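Local coordinates for conserved protein with 2 CBS domains (PDB 2RIH) that binds AMP and, as a protein with two CBS domains forming a Bateman module, probably acts as an adenine-nucleotide sensor, at residues P14-P19 / T29-N34; V36-L41 / H103-N108. One frame throughout, in Å; residues are numbered along the deposited sequence.

Contact 1. Residues P14-P19 / T29-N34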
# COMPACT_ATOMS: atom_id res chain seq x y z
N PRO A 14 13.22 7.32 -10.32
CA PRO A 14 14.26 6.50 -9.70
C PRO A 14 13.78 5.94 -8.35
O PRO A 14 13.01 6.59 -7.64
CB PRO A 14 15.44 7.46 -9.53
CG PRO A 14 15.19 8.55 -10.53
CD PRO A 14 13.70 8.70 -10.57
N PRO A 15 14.23 4.72 -8.01
CA PRO A 15 13.78 4.13 -6.77
C PRO A 15 14.35 4.86 -5.56
O PRO A 15 15.40 5.50 -5.66
CB PRO A 15 14.33 2.70 -6.85
CG PRO A 15 15.50 2.80 -7.71
CD PRO A 15 15.17 3.85 -8.73
N VAL A 16 13.63 4.78 -4.45
CA VAL A 16 14.14 5.28 -3.19
C VAL A 16 15.11 4.24 -2.63
O VAL A 16 14.72 3.10 -2.34
CB VAL A 16 13.00 5.52 -2.17
CG1 VAL A 16 13.57 5.83 -0.80
CG2 VAL A 16 12.12 6.65 -2.64
N SER A 17 16.37 4.60 -2.53
CA SER A 17 17.35 3.73 -1.92
C SER A 17 18.16 4.49 -0.89
O SER A 17 18.43 5.67 -1.04
CB SER A 17 18.27 3.09 -2.97
OG SER A 17 19.08 4.06 -3.61
N LEU A 18 18.52 3.78 0.18
CA LEU A 18 19.34 4.32 1.24
C LEU A 18 20.39 3.27 1.59
O LEU A 18 20.17 2.08 1.36
CB LEU A 18 18.49 4.66 2.47
CG LEU A 18 17.42 5.75 2.35
CD1 LEU A 18 16.09 5.20 1.81
CD2 LEU A 18 17.21 6.41 3.69
N PRO A 19 21.55 3.70 2.12
CA PRO A 19 22.49 2.68 2.58
C PRO A 19 21.90 1.83 3.71
O PRO A 19 21.00 2.28 4.44
CB PRO A 19 23.71 3.48 3.04
CG PRO A 19 23.25 4.89 3.18
CD PRO A 19 22.06 5.07 2.29
N THR A 29 11.39 9.38 5.90
CA THR A 29 11.54 10.73 5.32
C THR A 29 11.67 10.67 3.80
O THR A 29 10.97 11.40 3.07
CB THR A 29 12.75 11.46 5.94
OG1 THR A 29 12.54 11.61 7.35
CG2 THR A 29 12.98 12.84 5.29
N GLU A 30 12.52 9.77 3.31
CA GLU A 30 12.73 9.64 1.88
C GLU A 30 11.50 9.11 1.15
O GLU A 30 11.17 9.59 0.07
CB GLU A 30 13.95 8.77 1.58
CG GLU A 30 15.26 9.33 2.10
CD GLU A 30 15.50 10.77 1.70
OE1 GLU A 30 15.86 11.58 2.58
OE2 GLU A 30 15.33 11.10 0.51
N LEU A 31 10.82 8.15 1.75
CA LEU A 31 9.57 7.63 1.19
C LEU A 31 8.47 8.70 1.15
O LEU A 31 7.76 8.83 0.15
CB LEU A 31 9.08 6.42 1.99
CG LEU A 31 9.83 5.10 1.83
CD1 LEU A 31 9.17 4.06 2.73
CD2 LEU A 31 9.86 4.64 0.36
N ALA A 32 8.32 9.45 2.24
CA ALA A 32 7.33 10.52 2.32
C ALA A 32 7.57 11.57 1.24
O ALA A 32 6.63 11.99 0.56
CB ALA A 32 7.36 11.18 3.71
N LYS A 33 8.83 11.97 1.10
CA LYS A 33 9.29 12.94 0.09
C LYS A 33 8.98 12.52 -1.36
O LYS A 33 8.50 13.32 -2.16
CB LYS A 33 10.80 13.13 0.28
CG LYS A 33 11.55 13.92 -0.77
CD LYS A 33 12.99 14.10 -0.29
CE LYS A 33 14.01 14.09 -1.41
NZ LYS A 33 15.37 13.79 -0.86
N ASN A 34 9.27 11.26 -1.68
CA ASN A 34 9.06 10.73 -3.03
C ASN A 34 7.66 10.19 -3.30
O ASN A 34 7.34 9.83 -4.44
CB ASN A 34 10.13 9.68 -3.32
CG ASN A 34 11.50 10.30 -3.50
OD1 ASN A 34 11.84 10.73 -4.60
ND2 ASN A 34 12.27 10.37 -2.42
O HOH W 1 13.21 9.05 -6.87

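Contact 2. Residues V36-L41 / H103-N108. With SO4 (sulfate ion), chain D; SO4 (sulfate ion), chain C.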
# COMPACT_ATOMS: atom_id res chain seq x y z
N VAL A 36 6.15 7.41 -2.36
CA VAL A 36 6.11 5.99 -2.71
C VAL A 36 6.22 5.20 -1.41
O VAL A 36 6.50 5.77 -0.36
CB VAL A 36 7.21 5.59 -3.72
CG1 VAL A 36 6.96 6.26 -5.07
CG2 VAL A 36 8.63 5.90 -3.18
N GLY A 37 6.00 3.90 -1.48
CA GLY A 37 5.84 3.08 -0.28
C GLY A 37 6.90 2.06 0.02
O GLY A 37 6.82 1.39 1.05
N LEU A 38 7.89 1.90 -0.87
CA LEU A 38 8.98 0.96 -0.63
C LEU A 38 10.36 1.56 -0.91
O LEU A 38 10.60 2.14 -1.98
CB LEU A 38 8.81 -0.33 -1.44
CG LEU A 38 9.79 -1.44 -1.06
CD1 LEU A 38 9.06 -2.67 -0.54
CD2 LEU A 38 10.73 -1.79 -2.21
N ALA A 39 11.24 1.42 0.09
CA ALA A 39 12.63 1.82 0.01
C ALA A 39 13.53 0.58 -0.11
O ALA A 39 13.29 -0.45 0.52
CB ALA A 39 13.02 2.64 1.25
N VAL A 40 14.58 0.70 -0.91
CA VAL A 40 15.59 -0.35 -1.02
C VAL A 40 16.82 0.03 -0.20
O VAL A 40 17.35 1.13 -0.34
CB VAL A 40 15.99 -0.60 -2.50
CG1 VAL A 40 17.13 -1.62 -2.60
CG2 VAL A 40 14.79 -1.06 -3.31
N LEU A 41 17.27 -0.87 0.67
CA LEU A 41 18.52 -0.67 1.40
C LEU A 41 19.62 -1.32 0.58
O LEU A 41 19.46 -2.45 0.13
CB LEU A 41 18.45 -1.23 2.82
CG LEU A 41 17.44 -0.62 3.81
CD1 LEU A 41 17.73 -1.11 5.23
CD2 LEU A 41 17.41 0.91 3.78
N HIS A 103 4.77 -4.61 -3.73
CA HIS A 103 5.90 -4.07 -4.47
C HIS A 103 6.84 -5.20 -4.86
O HIS A 103 6.81 -6.26 -4.24
CB HIS A 103 6.70 -3.07 -3.62
CG HIS A 103 5.93 -1.85 -3.24
ND1 HIS A 103 5.13 -1.79 -2.12
CD2 HIS A 103 5.84 -0.63 -3.82
CE1 HIS A 103 4.58 -0.59 -2.04
NE2 HIS A 103 4.99 0.13 -3.06
N VAL A 104 7.64 -4.96 -5.89
CA VAL A 104 8.79 -5.80 -6.21
C VAL A 104 9.94 -4.89 -6.61
O VAL A 104 9.74 -3.82 -7.20
CB VAL A 104 8.55 -6.85 -7.34
CG1 VAL A 104 7.61 -7.94 -6.86
CG2 VAL A 104 8.03 -6.19 -8.61
N VAL A 105 11.15 -5.33 -6.28
CA VAL A 105 12.36 -4.64 -6.66
C VAL A 105 12.73 -5.09 -8.08
O VAL A 105 12.82 -6.28 -8.34
CB VAL A 105 13.50 -4.95 -5.66
CG1 VAL A 105 14.81 -4.30 -6.11
CG2 VAL A 105 13.11 -4.46 -4.28
N VAL A 106 12.88 -4.13 -8.99
CA VAL A 106 13.28 -4.44 -10.36
C VAL A 106 14.79 -4.31 -10.48
O VAL A 106 15.36 -3.28 -10.14
CB VAL A 106 12.60 -3.51 -11.40
CG1 VAL A 106 12.97 -3.92 -12.81
CG2 VAL A 106 11.08 -3.51 -11.23
N VAL A 107 15.44 -5.37 -10.96
CA VAL A 107 16.88 -5.39 -11.14
C VAL A 107 17.21 -5.79 -12.58
O VAL A 107 16.35 -6.30 -13.30
CB VAL A 107 17.58 -6.33 -10.14
CG1 VAL A 107 17.36 -5.85 -8.70
CG2 VAL A 107 17.10 -7.78 -10.31
N ASN A 108 18.44 -5.51 -13.00
CA ASN A 108 18.90 -5.93 -14.32
C ASN A 108 19.64 -7.27 -14.22
O ASN A 108 19.80 -7.80 -13.12
CB ASN A 108 19.78 -4.85 -14.98
CG ASN A 108 21.06 -4.55 -14.22
OD1 ASN A 108 21.58 -5.38 -13.46
ND2 ASN A 108 21.60 -3.35 -14.45
S SO4 D . 3.18 3.18 -4.16
O1 SO4 D . 2.21 2.10 -4.21
O2 SO4 D . 3.56 3.55 -5.51
O3 SO4 D . 2.59 4.34 -3.53
O4 SO4 D . 4.35 2.76 -3.41
S SO4 C . 4.28 -3.81 0.88
O1 SO4 C . 3.09 -4.65 0.90
O2 SO4 C . 4.98 -4.03 -0.39
O3 SO4 C . 3.93 -2.39 0.96
O4 SO4 C . 5.12 -4.18 2.00

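Contact 1. Residues P14-P19 / T29-N34
A chi1 of 171° turns Val16 CG1 away from the backbone N and leaves CG2 opposite the carbonyl carbon, and the two methyls part over different residues of helix 24-34: CG1 towards Glu30 and Leu31, CG2 towards Asn34. This is the first strand-helix pair of the beta-alpha-beta unit formed by strand 16-19, helix 24-34 and strand 38-43 in the N-terminal CBS domain. The strand and helix segments run nearly antiparallel, at 162° between their directions, and side chains alone carry the packing. Val16 CG1 meets the beta carbon of Glu30, CB, at 3.8 Å and lies 4.1 Å from the delta methyl CD2 of Leu31. Two residues along the strand, Leu18 sets CD2 against the aliphatic part of the same glutamate, 3.9 Å from Glu30 CG. The bend of Glu30 at chi2 (-51°) then turns the carboxylate away from the strand, where OE2 offers its syn lone pair to Lys33 NZ at 3.0 Å in a salt bridge. The methylenes of Glu30 thus serve the apolar interface while its charge is met outside it. Leu31 also packs on Ala39 of the neighbouring strand and on Leu60 of the second subunit, and Val16 itself contributes to an AMP site. At the helix end, Val16 CG2 lies 3.7 Å from Asn34 CB and also touches the side-chain amide. That amide is fixed by an almost straight bond from Asn34 ND2 to Glu30 O, 2.8 Å long; the same carbonyl also takes the backbone N of Asn34, the two arriving from opposite faces of its plane. A single water completes the junction, donating to Pro14 O at 2.6 Å and to Asn34 OD1 at 3.1 Å.

Contact 2. Residues V36-L41 / H103-N108
One face of the His103 imidazole is covered by Leu38, whose CB makes a CH-pi contact 3.8 Å from the ring centroid and 16° off the normal, while two sulfates meet the ring at its edge. ND1 donates to O2 of the chain C sulfate at 2.8 Å in a nearly straight bond, and NE2 donates to O4 of the chain D sulfate at 2.7 Å. That O4 also accepts from Gly37 N; since both ring nitrogens donate to anions, the imidazole is probably protonated. The sulfates probably come from the crystallisation liquor, but His103 belongs to both AMP sites; one sulfate is also bonded by Ser55 and Arg102, the other by Ser118 and by Arg57 of the second subunit. Without the imidazole, as with an alanine here, each sulfate is likely to lose one of its donors and Leu38 CB the ring it packs on. Farther along, Val105 CG2 packs 3.9 Å from Val40 CG2 and also touches Leu38 CD2. The axes of the two strand segments approach to 8.7 Å at 42°, bringing the CBS domains' sheets face to face; strands 50-55 and 113-118 extend this core, while Ala39 and Leu41 turn to helix 24-34.

From the N terminus, strand 16-19 leads through a connection into helix 24-34, and contact 1 closes this short loop within the first CBS domain. The chain then enters strand 38-43, where contact 2 opens; it closes only after some sixty residues, when strand 103-107 of the second domain arrives. The two contacts follow in series, neither nesting nor crossing. Strand 38-43 joins them: it lies parallel to strand 16-19, with Val16 O and Val40 N 2.8 Å apart in a probable hydrogen bond. Contact 1 thus ties helix to sheet within one domain, and contact 2 ties that sheet to its counterpart in the other.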